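Local coordinates for N-acetylgalactosaminyltransferase 7 (Homo sapiens, PDB 6IWR), which is a glycosyltransferase that combines a GT-A-type catalytic domain with a ricin-type beta-trefoil lectin domain, at residues Tyr291-Trp296 with Ile457-Thr462; Lys303-Thr308 with Ser463-Pro468. All blocks are in the same frame, centred on the assembly; numbering follows the deposited sequence.

Interaction 1: Tyr291-Trp296 with Ile457-Thr462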
ATOM      1  N   TYR A 291       0.811 -29.244   6.870  1.00 37.64           N
ATOM      2  CA  TYR A 291       1.035 -29.055   8.294  1.00 38.96           C
ATOM      3  C   TYR A 291       2.224 -28.129   8.506  1.00 37.05           C
ATOM      4  O   TYR A 291       3.303 -28.340   7.945  1.00 35.21           O
ATOM      5  CB  TYR A 291       1.246 -30.395   8.999  1.00 35.01           C
ATOM      6  CG  TYR A 291       0.050 -31.325   8.887  1.00 36.42           C
ATOM      7  CD1 TYR A 291      -1.203 -30.840   8.548  1.00 35.11           C
ATOM      8  CD2 TYR A 291       0.182 -32.696   9.114  1.00 39.09           C
ATOM      9  CE1 TYR A 291      -2.287 -31.691   8.431  1.00 36.29           C
ATOM     10  CE2 TYR A 291      -0.901 -33.559   9.004  1.00 36.88           C
ATOM     11  CZ  TYR A 291      -2.133 -33.052   8.667  1.00 37.89           C
ATOM     12  OH  TYR A 291      -3.222 -33.894   8.534  1.00 41.38           O
ATOM     13  N   ALA A 292       2.016 -27.095   9.309  1.00 36.40           N
ATOM     14  CA  ALA A 292       3.064 -26.181   9.711  1.00 27.56           C
ATOM     15  C   ALA A 292       3.131 -26.175  11.226  1.00 27.73           C
ATOM     16  O   ALA A 292       2.165 -26.506  11.916  1.00 25.83           O
ATOM     17  CB  ALA A 292       2.803 -24.774   9.167  1.00 30.25           C
ATOM     18  N   ARG A 293       4.287 -25.814  11.756  1.00 27.93           N
ATOM     19  CA  ARG A 293       4.355 -25.512  13.170  1.00 26.94           C
ATOM     20  C   ARG A 293       4.634 -24.015  13.312  1.00 27.00           C
ATOM     21  O   ARG A 293       5.088 -23.359  12.365  1.00 27.90           O
ATOM     22  CB  ARG A 293       5.375 -26.437  13.885  1.00 22.40           C
ATOM     23  CG  ARG A 293       6.714 -26.520  13.207  1.00 38.89           C
ATOM     24  CD  ARG A 293       7.483 -27.816  13.425  1.00 29.07           C
ATOM     25  NE  ARG A 293       7.452 -28.295  14.795  1.00 35.24           N
ATOM     26  CZ  ARG A 293       8.469 -28.260  15.654  1.00 32.19           C
ATOM     27  NH1 ARG A 293       8.307 -28.776  16.868  1.00 36.53           N
ATOM     28  NH2 ARG A 293       9.632 -27.726  15.318  1.00 31.80           N
ATOM     29  N   GLY A 294       4.268 -23.459  14.469  1.00 25.58           N
ATOM     30  CA  GLY A 294       4.418 -22.029  14.711  1.00 25.47           C
ATOM     31  C   GLY A 294       5.828 -21.679  15.168  1.00 33.54           C
ATOM     32  O   GLY A 294       6.454 -22.415  15.940  1.00 33.01           O
ATOM     33  N   ALA A 295       6.304 -20.527  14.708  1.00 30.02           N
ATOM     34  CA  ALA A 295       7.684 -20.116  14.900  1.00 27.87           C
ATOM     35  C   ALA A 295       7.724 -18.588  14.943  1.00 30.39           C
ATOM     36  O   ALA A 295       6.689 -17.924  15.072  1.00 27.47           O
ATOM     37  CB  ALA A 295       8.570 -20.712  13.796  1.00 27.70           C
ATOM     38  N   TRP A 296       8.928 -18.031  14.817  1.00 30.50           N
ATOM     39  CA  TRP A 296       9.150 -16.598  14.890  1.00 26.64           C
ATOM     40  C   TRP A 296      10.539 -16.321  14.344  1.00 27.55           C
ATOM     41  O   TRP A 296      11.386 -17.211  14.308  1.00 31.84           O
ATOM     42  CB  TRP A 296       9.027 -16.096  16.331  1.00 26.78           C
ATOM     43  CG  TRP A 296       9.987 -16.792  17.222  1.00 31.30           C
ATOM     44  CD1 TRP A 296      11.282 -16.439  17.454  1.00 30.44           C
ATOM     45  CD2 TRP A 296       9.752 -17.987  17.978  1.00 30.15           C
ATOM     46  NE1 TRP A 296      11.873 -17.333  18.312  1.00 27.93           N
ATOM     47  CE2 TRP A 296      10.959 -18.296  18.653  1.00 29.41           C
ATOM     48  CE3 TRP A 296       8.643 -18.820  18.154  1.00 29.24           C
ATOM     49  CZ2 TRP A 296      11.091 -19.411  19.486  1.00 25.97           C
ATOM     50  CZ3 TRP A 296       8.768 -19.925  18.984  1.00 27.48           C
ATOM     51  CH2 TRP A 296       9.989 -20.208  19.644  1.00 31.80           C
ATOM     52  N   ILE A 457      12.935 -28.541  21.584  1.00 23.28           N
ATOM     53  CA  ILE A 457      11.608 -28.489  21.002  1.00 30.70           C
ATOM     54  C   ILE A 457      11.481 -27.501  19.823  1.00 30.57           C
ATOM     55  O   ILE A 457      10.630 -27.724  18.950  1.00 33.69           O
ATOM     56  CB  ILE A 457      10.520 -28.246  22.079  1.00 30.73           C
ATOM     57  CG1 ILE A 457      10.205 -26.784  22.234  1.00 29.93           C
ATOM     58  CG2 ILE A 457      10.858 -28.914  23.440  1.00 25.77           C
ATOM     59  CD1 ILE A 457       8.907 -26.441  21.547  1.00 30.54           C
ATOM     60  N   ALA A 458      12.349 -26.487  19.707  1.00 27.70           N
ATOM     61  CA  ALA A 458      12.278 -25.504  18.617  1.00 27.61           C
ATOM     62  C   ALA A 458      13.505 -25.562  17.699  1.00 30.30           C
ATOM     63  O   ALA A 458      13.861 -24.587  17.030  1.00 30.35           O
ATOM     64  CB  ALA A 458      12.092 -24.091  19.158  1.00 26.23           C
ATOM     65  N   TYR A 459      14.104 -26.753  17.620  1.00 30.05           N
ATOM     66  CA  TYR A 459      15.326 -27.099  16.898  1.00 31.33           C
ATOM     67  C   TYR A 459      15.311 -26.750  15.407  1.00 27.61           C
ATOM     68  O   TYR A 459      16.359 -26.856  14.769  1.00 28.53           O
ATOM     69  CB  TYR A 459      15.560 -28.606  17.074  1.00 28.47           C
ATOM     70  CG  TYR A 459      14.331 -29.366  16.624  1.00 31.27           C
ATOM     71  CD1 TYR A 459      14.096 -29.587  15.276  1.00 29.48           C
ATOM     72  CD2 TYR A 459      13.373 -29.809  17.536  1.00 25.02           C
ATOM     73  CE1 TYR A 459      12.980 -30.249  14.847  1.00 28.87           C
ATOM     74  CE2 TYR A 459      12.248 -30.475  17.109  1.00 26.37           C
ATOM     75  CZ  TYR A 459      12.052 -30.687  15.755  1.00 31.53           C
ATOM     76  OH  TYR A 459      10.925 -31.344  15.291  1.00 30.76           O
ATOM     77  N   ASP A 460      14.176 -26.351  14.824  1.00 28.05           N
ATOM     78  CA  ASP A 460      14.159 -26.053  13.388  1.00 27.92           C
ATOM     79  C   ASP A 460      14.131 -24.568  13.054  1.00 29.30           C
ATOM     80  O   ASP A 460      14.300 -24.221  11.877  1.00 30.13           O
ATOM     81  CB  ASP A 460      12.969 -26.716  12.675  1.00 23.65           C
ATOM     82  CG  ASP A 460      11.673 -26.576  13.435  1.00 28.35           C
ATOM     83  OD1 ASP A 460      11.740 -26.183  14.615  1.00 28.73           O
ATOM     84  OD2 ASP A 460      10.592 -26.878  12.874  1.00 28.99           O
ATOM     85  N   ILE A 461      13.956 -23.682  14.034  1.00 24.21           N
ATOM     86  CA  ILE A 461      13.728 -22.281  13.697  1.00 28.42           C
ATOM     87  C   ILE A 461      14.968 -21.653  13.063  1.00 29.97           C
ATOM     88  O   ILE A 461      14.877 -20.978  12.030  1.00 28.76           O
ATOM     89  CB  ILE A 461      13.277 -21.494  14.932  1.00 28.27           C
ATOM     90  CG1 ILE A 461      11.849 -21.898  15.272  1.00 24.56           C
ATOM     91  CG2 ILE A 461      13.469 -19.989  14.688  1.00 25.52           C
ATOM     92  CD1 ILE A 461      11.363 -21.371  16.592  1.00 32.90           C
ATOM     93  N   THR A 462      16.141 -21.828  13.681  1.00 33.02           N
ATOM     94  CA  THR A 462      17.308 -21.135  13.137  1.00 32.47           C
ATOM     95  C   THR A 462      17.657 -21.632  11.751  1.00 32.15           C
ATOM     96  O   THR A 462      18.402 -20.963  11.026  1.00 34.14           O
ATOM     97  CB  THR A 462      18.520 -21.288  14.029  1.00 30.30           C
ATOM     98  OG1 THR A 462      18.896 -22.673  14.069  1.00 44.69           O
ATOM     99  CG2 THR A 462      18.202 -20.778  15.424  1.00 35.02           C
TER
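The backbones come closest at A295 and I461, whose CA atoms are 6.5 Å apart. Strand 292-296 meets a non-repetitive segment folded as a type I beta turn from A458 to I461, closed by the I461 N to A458 O hydrogen bond of 3.1 Å. R293 and A295, alternate residues of the strand, both point toward this turn.

The R293 guanidinium holds the 457-462 segment through two nitrogens: one bonds the carbonyl just ahead of the turn, the other the D460 carboxylate within it. NH1 donates to I457 O at 3.3 Å, almost in line with the carbonyl bond (171°). NH2 forms a salt bridge to D460, lying 2.7 Å from OD1 and 2.8 Å from OD2; the OD2 bond lies near the guanidinium plane, yet the carboxylate is turned 40° against it. A bend at chi3 (-43°) brings the guanidinium to these acceptors, while NE is taken by R323 O. Over one guanidinium face sits Y459 OH, 3.8 Å from NH2, a hydroxyl hydrogen-bonded to T308 and E311. The three fixed nitrogens should limit rotation of the group.

Farther along the strand the contact turns apolar. I461 extends beyond its CG1, placing CD1 over the W296 six-membered ring, 3.5 Å from the centroid, in a CH-pi contact; its CG1 rests 3.8 Å from A295 CB. W298 and Y361 meet the indole edge-to-face.

A buried arginine-aspartate salt bridge beside an aromatic-aliphatic patch thus joins a beta-hairpin strand of the GT-A-type domain to the loop following helix 450-457.

Interaction 2: Lys303-Thr308 with Ser463-Pro468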
ATOM      1  N   LYS A 303       5.847 -16.496  12.474  1.00 27.40           N
ATOM      2  CA  LYS A 303       6.263 -17.181  11.254  1.00 25.68           C
ATOM      3  C   LYS A 303       5.788 -18.632  11.315  1.00 30.72           C
ATOM      4  O   LYS A 303       5.572 -19.190  12.399  1.00 30.60           O
ATOM      5  CB  LYS A 303       7.795 -17.170  11.069  1.00 29.80           C
ATOM      6  CG  LYS A 303       8.467 -15.808  10.918  1.00 31.52           C
ATOM      7  CD  LYS A 303       8.203 -15.151   9.574  1.00 28.67           C
ATOM      8  CE  LYS A 303       8.864 -13.767   9.501  1.00 33.11           C
ATOM      9  NZ  LYS A 303       8.463 -12.990   8.272  1.00 41.35           N
ATOM     10  N   ARG A 304       5.637 -19.262  10.149  1.00 28.79           N
ATOM     11  CA  ARG A 304       5.229 -20.664  10.105  1.00 30.21           C
ATOM     12  C   ARG A 304       6.249 -21.487   9.326  1.00 31.67           C
ATOM     13  O   ARG A 304       6.757 -21.048   8.292  1.00 29.93           O
ATOM     14  CB  ARG A 304       3.826 -20.822   9.494  1.00 24.89           C
ATOM     15  CG  ARG A 304       2.725 -20.175  10.335  1.00 25.92           C
ATOM     16  CD  ARG A 304       1.387 -20.105   9.575  1.00 32.48           C
ATOM     17  NE  ARG A 304       0.669 -21.387   9.568  1.00 43.35           N
ATOM     18  CZ  ARG A 304       0.497 -22.161   8.496  1.00 42.24           C
ATOM     19  NH1 ARG A 304       0.987 -21.783   7.313  1.00 42.91           N
ATOM     20  NH2 ARG A 304      -0.169 -23.309   8.604  1.00 42.61           N
ATOM     21  N   VAL A 305       6.560 -22.678   9.824  1.00 28.44           N
ATOM     22  CA  VAL A 305       7.531 -23.515   9.124  1.00 29.37           C
ATOM     23  C   VAL A 305       6.937 -24.906   8.960  1.00 32.07           C
ATOM     24  O   VAL A 305       6.095 -25.328   9.763  1.00 34.79           O
ATOM     25  CB  VAL A 305       8.883 -23.566   9.855  1.00 32.68           C
ATOM     26  CG1 VAL A 305       9.444 -22.157  10.075  1.00 19.90           C
ATOM     27  CG2 VAL A 305       8.747 -24.348  11.161  1.00 26.74           C
ATOM     28  N   PRO A 306       7.337 -25.651   7.942  1.00 35.87           N
ATOM     29  CA  PRO A 306       6.711 -26.958   7.706  1.00 36.81           C
ATOM     30  C   PRO A 306       6.964 -27.913   8.863  1.00 35.14           C
ATOM     31  O   PRO A 306       7.968 -27.813   9.576  1.00 34.65           O
ATOM     32  CB  PRO A 306       7.390 -27.443   6.422  1.00 38.54           C
ATOM     33  CG  PRO A 306       8.707 -26.721   6.415  1.00 38.34           C
ATOM     34  CD  PRO A 306       8.427 -25.371   6.998  1.00 33.79           C
ATOM     35  N   LEU A 307       6.035 -28.851   9.046  1.00 38.41           N
ATOM     36  CA  LEU A 307       6.223 -29.903  10.043  1.00 36.13           C
ATOM     37  C   LEU A 307       7.459 -30.734   9.701  1.00 32.42           C
ATOM     38  O   LEU A 307       7.706 -31.062   8.540  1.00 29.83           O
ATOM     39  CB  LEU A 307       4.978 -30.790  10.126  1.00 33.69           C
ATOM     40  CG  LEU A 307       5.023 -31.922  11.154  1.00 29.66           C
ATOM     41  CD1 LEU A 307       5.045 -31.387  12.558  1.00 28.73           C
ATOM     42  CD2 LEU A 307       3.828 -32.816  10.959  1.00 33.92           C
ATOM     43  N   THR A 308       8.225 -31.074  10.705  1.00 29.67           N
ATOM     44  CA  THR A 308       9.542 -31.631  10.461  1.00 28.34           C
ATOM     45  C   THR A 308       9.502 -33.148  10.371  1.00 32.94           C
ATOM     46  O   THR A 308       8.573 -33.795  10.867  1.00 37.10           O
ATOM     47  CB  THR A 308      10.474 -31.252  11.586  1.00 29.84           C
ATOM     48  OG1 THR A 308       9.943 -31.836  12.780  1.00 33.57           O
ATOM     49  CG2 THR A 308      10.585 -29.755  11.730  1.00 25.15           C
ATOM     50  N   SER A 463      17.114 -22.775  11.356  1.00 36.02           N
ATOM     51  CA  SER A 463      17.305 -23.240   9.995  1.00 32.71           C
ATOM     52  C   SER A 463      16.416 -22.495   9.002  1.00 32.39           C
ATOM     53  O   SER A 463      16.675 -22.544   7.801  1.00 35.61           O
ATOM     54  CB  SER A 463      17.080 -24.749   9.950  1.00 31.58           C
ATOM     55  OG  SER A 463      16.028 -25.092   9.089  1.00 48.24           O
ATOM     56  N   HIS A 464      15.412 -21.761   9.467  1.00 30.44           N
ATOM     57  CA  HIS A 464      14.604 -20.929   8.583  1.00 33.45           C
ATOM     58  C   HIS A 464      14.782 -19.440   8.827  1.00 32.85           C
ATOM     59  O   HIS A 464      14.617 -18.646   7.894  1.00 32.88           O
ATOM     60  CB  HIS A 464      13.108 -21.256   8.729  1.00 29.10           C
ATOM     61  CG  HIS A 464      12.733 -22.621   8.246  1.00 30.47           C
ATOM     62  ND1 HIS A 464      12.366 -22.872   6.944  1.00 36.60           N
ATOM     63  CD2 HIS A 464      12.656 -23.806   8.893  1.00 27.40           C
ATOM     64  CE1 HIS A 464      12.085 -24.156   6.806  1.00 30.48           C
ATOM     65  NE2 HIS A 464      12.255 -24.744   7.974  1.00 26.64           N
ATOM     66  N   TYR A 465      15.075 -19.047  10.067  1.00 33.70           N
ATOM     67  CA  TYR A 465      15.358 -17.662  10.441  1.00 29.94           C
ATOM     68  C   TYR A 465      16.655 -17.702  11.241  1.00 34.11           C
ATOM     69  O   TYR A 465      16.646 -17.885  12.469  1.00 28.39           O
ATOM     70  CB  TYR A 465      14.175 -17.054  11.195  1.00 30.96           C
ATOM     71  CG  TYR A 465      12.927 -17.135  10.352  1.00 26.22           C
ATOM     72  CD1 TYR A 465      12.678 -16.191   9.386  1.00 30.37           C
ATOM     73  CD2 TYR A 465      12.050 -18.196  10.470  1.00 26.24           C
ATOM     74  CE1 TYR A 465      11.572 -16.266   8.573  1.00 29.38           C
ATOM     75  CE2 TYR A 465      10.915 -18.286   9.666  1.00 31.82           C
ATOM     76  CZ  TYR A 465      10.684 -17.312   8.709  1.00 35.59           C
ATOM     77  OH  TYR A 465       9.568 -17.367   7.875  1.00 37.42           O
ATOM     78  N   PRO A 466      17.801 -17.577  10.554  1.00 37.99           N
ATOM     79  CA  PRO A 466      19.108 -17.695  11.226  1.00 26.71           C
ATOM     80  C   PRO A 466      19.304 -16.637  12.302  1.00 29.18           C
ATOM     81  O   PRO A 466      18.717 -15.555  12.261  1.00 31.71           O
ATOM     82  CB  PRO A 466      20.115 -17.499  10.089  1.00 27.98           C
ATOM     83  CG  PRO A 466      19.342 -17.769   8.819  1.00 28.15           C
ATOM     84  CD  PRO A 466      17.906 -17.456   9.089  1.00 29.47           C
ATOM     85  N   LEU A 467      20.146 -16.958  13.271  1.00 27.65           N
ATOM     86  CA  LEU A 467      20.507 -15.984  14.292  1.00 26.33           C
ATOM     87  C   LEU A 467      21.151 -14.767  13.630  1.00 31.89           C
ATOM     88  O   LEU A 467      22.013 -14.933  12.761  1.00 31.69           O
ATOM     89  CB  LEU A 467      21.474 -16.601  15.291  1.00 28.44           C
ATOM     90  CG  LEU A 467      20.895 -17.317  16.520  1.00 36.05           C
ATOM     91  CD1 LEU A 467      19.393 -17.585  16.331  1.00 31.92           C
ATOM     92  CD2 LEU A 467      21.678 -18.593  16.877  1.00 20.87           C
ATOM     93  N   PRO A 468      20.778 -13.543  14.003  1.00 32.68           N
ATOM     94  CA  PRO A 468      21.303 -12.375  13.288  1.00 28.21           C
ATOM     95  C   PRO A 468      22.651 -11.973  13.842  1.00 28.95           C
ATOM     96  O   PRO A 468      22.908 -12.171  15.036  1.00 27.09           O
ATOM     97  CB  PRO A 468      20.255 -11.296  13.573  1.00 29.81           C
ATOM     98  CG  PRO A 468      19.847 -11.597  14.996  1.00 29.53           C
ATOM     99  CD  PRO A 468      19.822 -13.134  15.057  1.00 32.05           C
TER
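One face of a beta-hairpin packs against an irregular loop in this contact: V305 and K303 of strand 302-306 receive the rings of H464 and Y465. The two backbones stay well apart, with CA-CA distances of 7.6 Å for V305 and H464 and 9.1 Å for K303 and Y465, so side chains span the interval.

V305 CG1 lies over one face of the H464 imidazole, 4.0 Å from its centroid and 26° off the normal. The same methyl meets the edge of the next ring, 4.2 Å from Y465 CE2, and is therefore shared by two successive loop residues. P306 CD approaches H464 CE1 obliquely at 3.9 Å. Along K303, the aliphatic chain rather than the amine does the touching: a bend at chi2 (-73°) folds it over the Y465 ring, with CG 3.9 Å from the centroid in a second CH-pi contact.

Solvent borders much of this surface, H464 being exposed, whereas V305 is buried and also packs on R293 and A295 of the partner strand 292-296. Beyond the strand, T308 N-caps helix 309-313; on the loop side, Y465 O accepts a bond from W298 NE1, and L467 and P468 reach helix 417-423.

In the fold
Interactions 1 and 2 are consecutive parts of one interface, their centres about 6 Å apart. Strands 292-296 and 302-306 form a two-stranded antiparallel hairpin, with R293 N 2.7 Å from V305 O in a probable hydrogen bond, while 457-462 runs directly into 463-468. The hairpin therefore meets one continuous loop, its first strand at the buried end and its second nearer the surface. Two further contacts join the pairs: Y459 OH lies 2.7 Å from T308 OG1, probably hydrogen-bonded, and the D460 side chain packs on both T308 and V305. Interaction 1 combines polar bonds with apolar packing, whereas interaction 2 is ring-aliphatic and apolar. Together they pack the loop between helix 450-457 and strand 471-474 onto this GT-A-type-family hairpin.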